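Local coordinates for protein farnesyl pyrophosphate synthetase (Staphylococcus aureus, PDB 5H9D) that probably catalyses, as a magnesium-dependent prenyltransferase of the FPP/GGPP synthase family, the synthesis of heptaprenyl diphosphate, at residues A[145-150]-A[162-167]; A[211-214]-A[220-223]. All coordinates share one frame; numbering follows the deposited sequence.

Overall arrangement
The chain is mostly helical, as expected of the isoprenoid synthase fold. Contact 1 comes first. It joins the last turns of helix 127-150 to the first half of helix 158-183 and closes the short connection between them. The chain then runs down helix 158-183 and returns in helix 188-215. At the far end of that helix contact 2 closes a second, tighter turn, setting residues 211-214 against the end of helix 218-221. The contacts follow one another in series and do not cross. The centres of contact 1 and contact 2 are about 20 Å apart, and the two do not touch. Helices 158-183 and 188-215 link them: Ile165 packs on Met203, Gln206 and Ile207.

Contact 1: residues A[145-150]-A[162-167]; sequences LFQFQD and LRRINR
Arg164 NH1 forms a salt bridge and hydrogen bond to Asp150 OD2 at 3.1 Å. NH2 of the same guanidinium bonds to the backbone oxygen of Ile234, outside the two helices. The bond to Asp150 is bent, with an angle of 137° at the hydrogen. OD2 is met from above the carboxylate plane, and it lies tilted out of the guanidinium plane. The two flat groups are turned 69° apart, so this is not a two-pronged, side-by-side pair. The same OD2 also lies 3.5 Å from Arg164 CD.

Gln147 covers the aliphatic part of the arginine. Its CB rests on Arg164 CD at 3.8 Å, and its chain crosses that of Arg164 at about a right angle. Gln147 OE1 stands near the guanidinium plane at its edge, but its 4.1 Å from Arg164 NE is too long for a bond. Here the end of helix 127-150 meets helix 158-183, two consecutive helices of the all-helical isoprenoid synthase fold. Gln147 and Arg164 are the closest backbone pair, with CA atoms 7.0 Å apart. Arg164 CG is anti to the backbone N (chi1 -166°), which sends the chain across the gap. A bend at chi3 then turns the guanidinium toward Asp150. Arg164 is buried, so its charge is probably offset in part by this carboxylate. The other side of helix 127-150 faces the subunit 1 chain: Gln149 bonds to Ser20 and Gly18 of that chain, and Phe148 meets its His69.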
loop_
_atom_site.group_PDB
_atom_site.type_symbol
_atom_site.label_atom_id
_atom_site.label_comp_id
_atom_site.label_asym_id
_atom_site.label_seq_id
_atom_site.Cartn_x
_atom_site.Cartn_y
_atom_site.Cartn_z
ATOM N N LEU A 145 -5.228 3.294 9.137
ATOM C CA LEU A 145 -6.467 3.947 9.511
ATOM C C LEU A 145 -6.574 4.149 11.027
ATOM O O LEU A 145 -6.984 5.224 11.485
ATOM C CB LEU A 145 -7.671 3.148 8.999
ATOM C CG LEU A 145 -8.122 3.395 7.553
ATOM C CD1 LEU A 145 -9.138 2.351 7.136
ATOM C CD2 LEU A 145 -8.697 4.772 7.442
ATOM N N PHE A 146 -6.215 3.133 11.809
ATOM C CA PHE A 146 -6.291 3.289 13.268
ATOM C C PHE A 146 -5.311 4.358 13.746
ATOM O O PHE A 146 -5.559 5.026 14.740
ATOM C CB PHE A 146 -6.031 1.960 14.000
ATOM C CG PHE A 146 -7.079 0.919 13.732
ATOM C CD1 PHE A 146 -8.417 1.270 13.676
ATOM C CD2 PHE A 146 -6.729 -0.398 13.474
ATOM C CE1 PHE A 146 -9.382 0.338 13.360
ATOM C CE2 PHE A 146 -7.704 -1.346 13.157
ATOM C CZ PHE A 146 -9.028 -0.970 13.098
ATOM N N GLN A 147 -4.221 4.528 13.005
ATOM C CA GLN A 147 -3.204 5.520 13.325
ATOM C C GLN A 147 -3.731 6.935 13.105
ATOM O O GLN A 147 -3.505 7.823 13.929
ATOM C CB GLN A 147 -1.960 5.270 12.466
ATOM C CG GLN A 147 -0.909 6.370 12.463
ATOM C CD GLN A 147 0.367 5.942 11.743
ATOM O OE1 GLN A 147 1.111 5.078 12.229
ATOM N NE2 GLN A 147 0.617 6.532 10.577
ATOM N N PHE A 148 -4.432 7.130 11.989
ATOM C CA PHE A 148 -5.021 8.424 11.645
ATOM C C PHE A 148 -6.142 8.736 12.631
ATOM O O PHE A 148 -6.394 9.895 12.977
ATOM C CB PHE A 148 -5.579 8.372 10.218
ATOM C CG PHE A 148 -6.178 9.673 9.750
ATOM C CD1 PHE A 148 -7.344 10.181 10.348
ATOM C CD2 PHE A 148 -5.578 10.394 8.707
ATOM C CE1 PHE A 148 -7.897 11.376 9.920
ATOM C CE2 PHE A 148 -6.121 11.591 8.266
ATOM C CZ PHE A 148 -7.287 12.083 8.877
ATOM N N GLN A 149 -6.800 7.668 13.064
ATOM C CA GLN A 149 -7.903 7.701 14.008
ATOM C C GLN A 149 -7.368 7.859 15.438
ATOM O O GLN A 149 -8.099 8.247 16.360
ATOM C CB GLN A 149 -8.681 6.406 13.846
ATOM C CG GLN A 149 -9.767 6.159 14.831
ATOM C CD GLN A 149 -10.363 4.770 14.664
ATOM O OE1 GLN A 149 -11.256 4.562 13.847
ATOM N NE2 GLN A 149 -9.852 3.810 15.426
ATOM N N ASP A 150 -6.082 7.566 15.610
ATOM C CA ASP A 150 -5.406 7.686 16.910
ATOM C C ASP A 150 -4.847 9.091 17.084
ATOM O O ASP A 150 -4.562 9.506 18.214
ATOM C CB ASP A 150 -4.192 6.738 17.005
ATOM C CG ASP A 150 -4.520 5.387 17.611
ATOM O OD1 ASP A 150 -5.505 5.298 18.373
ATOM O OD2 ASP A 150 -3.759 4.423 17.331
ATOM N N LEU A 162 2.856 -0.677 19.701
ATOM C CA LEU A 162 3.610 -1.768 19.060
ATOM C C LEU A 162 2.792 -2.485 17.972
ATOM O O LEU A 162 3.309 -2.878 16.912
ATOM C CB LEU A 162 4.020 -2.805 20.107
ATOM C CG LEU A 162 5.068 -2.361 21.119
ATOM C CD1 LEU A 162 5.419 -3.558 21.941
ATOM C CD2 LEU A 162 6.315 -1.788 20.441
ATOM N N ARG A 163 1.510 -2.665 18.262
ATOM C CA ARG A 163 0.600 -3.331 17.354
ATOM C C ARG A 163 0.455 -2.441 16.113
ATOM O O ARG A 163 0.249 -2.926 14.991
ATOM C CB ARG A 163 -0.728 -3.554 18.103
ATOM C CG ARG A 163 -1.771 -4.428 17.430
ATOM C CD ARG A 163 -2.589 -5.188 18.477
ATOM N NE ARG A 163 -2.951 -4.337 19.605
ATOM C CZ ARG A 163 -3.380 -4.797 20.783
ATOM N NH1 ARG A 163 -3.505 -6.108 20.978
ATOM N NH2 ARG A 163 -3.655 -3.952 21.778
ATOM N N ARG A 164 0.623 -1.137 16.330
ATOM C CA ARG A 164 0.511 -0.122 15.287
ATOM C C ARG A 164 1.742 -0.055 14.403
ATOM O O ARG A 164 1.618 0.250 13.216
ATOM C CB ARG A 164 0.240 1.269 15.904
ATOM C CG ARG A 164 -0.241 2.369 14.921
ATOM C CD ARG A 164 -0.853 3.600 15.651
ATOM N NE ARG A 164 0.183 4.487 16.192
ATOM C CZ ARG A 164 0.182 5.005 17.423
ATOM N NH1 ARG A 164 -0.810 4.746 18.270
ATOM N NH2 ARG A 164 1.198 5.755 17.827
ATOM N N ILE A 165 2.931 -0.312 14.945
ATOM C CA ILE A 165 4.108 -0.256 14.085
ATOM C C ILE A 165 4.352 -1.616 13.457
ATOM O O ILE A 165 5.181 -1.783 12.564
ATOM C CB ILE A 165 5.373 0.241 14.831
ATOM C CG1 ILE A 165 5.768 -0.726 15.918
ATOM C CG2 ILE A 165 5.120 1.636 15.392
ATOM C CD1 ILE A 165 7.059 -0.372 16.508
ATOM N N ASN A 166 3.595 -2.592 13.928
ATOM C CA ASN A 166 3.676 -3.924 13.382
ATOM C C ASN A 166 2.955 -3.947 12.022
ATOM O O ASN A 166 3.503 -4.424 11.020
ATOM C CB ASN A 166 3.014 -4.913 14.315
ATOM C CG ASN A 166 2.928 -6.283 13.701
ATOM O OD1 ASN A 166 3.959 -6.894 13.379
ATOM N ND2 ASN A 166 1.699 -6.774 13.509
ATOM N N ARG A 167 1.721 -3.438 11.987
ATOM C CA ARG A 167 0.950 -3.392 10.743
ATOM C C ARG A 167 1.562 -2.355 9.793
ATOM O O ARG A 167 1.804 -2.625 8.606
ATOM C CB ARG A 167 -0.498 -2.998 11.012
ATOM C CG ARG A 167 -1.273 -3.902 11.942
ATOM C CD ARG A 167 -2.491 -3.151 12.483
ATOM N NE ARG A 167 -2.979 -3.749 13.718
ATOM C CZ ARG A 167 -3.791 -4.805 13.782
ATOM N NH1 ARG A 167 -4.239 -5.388 12.666
ATOM N NH2 ARG A 167 -4.121 -5.304 14.974
#

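Contact 2: residues A[211-214]-A[220-223]; sequences VLDF and KLGK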
loop_
_atom_site.group_PDB
_atom_site.type_symbol
_atom_site.label_atom_id
_atom_site.label_comp_id
_atom_site.label_asym_id
_atom_site.label_seq_id
_atom_site.Cartn_x
_atom_site.Cartn_y
_atom_site.Cartn_z
ATOM N N VAL A 211 12.496 7.599 17.064
ATOM C CA VAL A 211 13.470 8.229 17.923
ATOM C C VAL A 211 14.129 9.347 17.115
ATOM O O VAL A 211 14.267 10.456 17.608
ATOM C CB VAL A 211 14.528 7.228 18.426
ATOM C CG1 VAL A 211 15.549 7.951 19.284
ATOM C CG2 VAL A 211 13.860 6.150 19.240
ATOM N N LEU A 212 14.481 9.069 15.858
ATOM C CA LEU A 212 15.133 10.061 15.011
ATOM C C LEU A 212 14.264 11.247 14.629
ATOM O O LEU A 212 14.681 12.125 13.888
ATOM C CB LEU A 212 15.649 9.412 13.735
ATOM C CG LEU A 212 16.798 8.400 13.760
ATOM C CD1 LEU A 212 17.097 7.976 12.318
ATOM C CD2 LEU A 212 18.009 8.994 14.419
ATOM N N ASP A 213 13.044 11.284 15.123
ATOM C CA ASP A 213 12.184 12.390 14.769
ATOM C C ASP A 213 12.395 13.506 15.787
ATOM O O ASP A 213 11.966 14.636 15.578
ATOM C CB ASP A 213 10.721 11.928 14.738
ATOM C CG ASP A 213 9.902 12.668 13.690
ATOM O OD1 ASP A 213 9.401 13.778 13.989
ATOM O OD2 ASP A 213 9.785 12.139 12.554
ATOM N N PHE A 214 13.085 13.180 16.877
ATOM C CA PHE A 214 13.363 14.140 17.941
ATOM C C PHE A 214 14.861 14.450 18.032
ATOM O O PHE A 214 15.265 15.562 18.366
ATOM C CB PHE A 214 12.885 13.576 19.286
ATOM C CG PHE A 214 11.388 13.526 19.432
ATOM C CD1 PHE A 214 10.654 14.689 19.669
ATOM C CD2 PHE A 214 10.705 12.314 19.366
ATOM C CE1 PHE A 214 9.269 14.643 19.843
ATOM C CE2 PHE A 214 9.328 12.267 19.538
ATOM C CZ PHE A 214 8.611 13.439 19.778
ATOM N N LYS A 220 18.519 17.044 7.795
ATOM C CA LYS A 220 18.661 15.625 7.460
ATOM C C LYS A 220 17.311 14.877 7.446
ATOM O O LYS A 220 17.180 13.822 6.814
ATOM C CB LYS A 220 19.644 14.941 8.427
ATOM C CG LYS A 220 20.276 13.641 7.873
ATOM C CD LYS A 220 21.120 13.893 6.609
ATOM C CE LYS A 220 21.706 12.601 6.006
ATOM N NZ LYS A 220 22.736 11.916 6.863
ATOM N N LEU A 221 16.309 15.425 8.134
ATOM C CA LEU A 221 14.985 14.802 8.156
ATOM C C LEU A 221 14.092 15.251 6.999
ATOM O O LEU A 221 13.065 14.622 6.714
ATOM C CB LEU A 221 14.257 15.084 9.476
ATOM C CG LEU A 221 14.557 14.146 10.644
ATOM C CD1 LEU A 221 13.576 14.394 11.763
ATOM C CD2 LEU A 221 14.448 12.710 10.176
ATOM N N GLY A 222 14.482 16.331 6.328
ATOM C CA GLY A 222 13.673 16.823 5.226
ATOM C C GLY A 222 12.273 17.044 5.760
ATOM O O GLY A 222 11.279 16.692 5.119
ATOM N N LYS A 223 12.220 17.614 6.964
ATOM C CA LYS A 223 10.980 17.909 7.668
ATOM C C LYS A 223 11.392 18.531 8.989
ATOM O O LYS A 223 12.544 18.401 9.394
ATOM C CB LYS A 223 10.181 16.627 7.908
ATOM C CG LYS A 223 8.723 16.717 7.472
ATOM C CD LYS A 223 8.552 17.524 6.174
ATOM C CE LYS A 223 7.981 18.934 6.444
ATOM N NZ LYS A 223 8.799 20.058 5.878
#
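Leu212 meets Leu221 through its backbone rather than its side chain. Leu221 CD1 lies 3.3 Å from Leu212 O, and Leu221 CG and CD2 are each 3.8 Å from that oxygen, so the end of the Leu221 side chain covers this oxygen. Leu221 chi2 is -169°, which turns CD1 outward, away from its own CA and toward helix 188-215. The helix is kinked here: Asp213 N and Phe214 N lack the usual helical bond to the residue four back, and Phe214 N instead hydrogen-bonds to Val211 O at 3.1 Å.

Asp213 comes next. Its CA is 3.9 Å from Leu221 CD1, while its carboxylate only approaches that methyl, with OD2 at 4.5 Å. Asp213 is the last aspartate of the second DDxxD motif, which in this family takes part in binding magnesium and diphosphate. Its OD1 accepts a hydrogen bond from Asp228 N. No hydrogen bond joins the two segments. Phe214 has its CB pointing away from residues 220-223, and its ring packs on Ile268 and Ile271 of helix 261-272. Across the contact, Gly222 follows the short, weakly bonded helix 218-221, and its positive phi (55°) completes a Schellman motif. Lys223 follows and forms a salt bridge with Asp89.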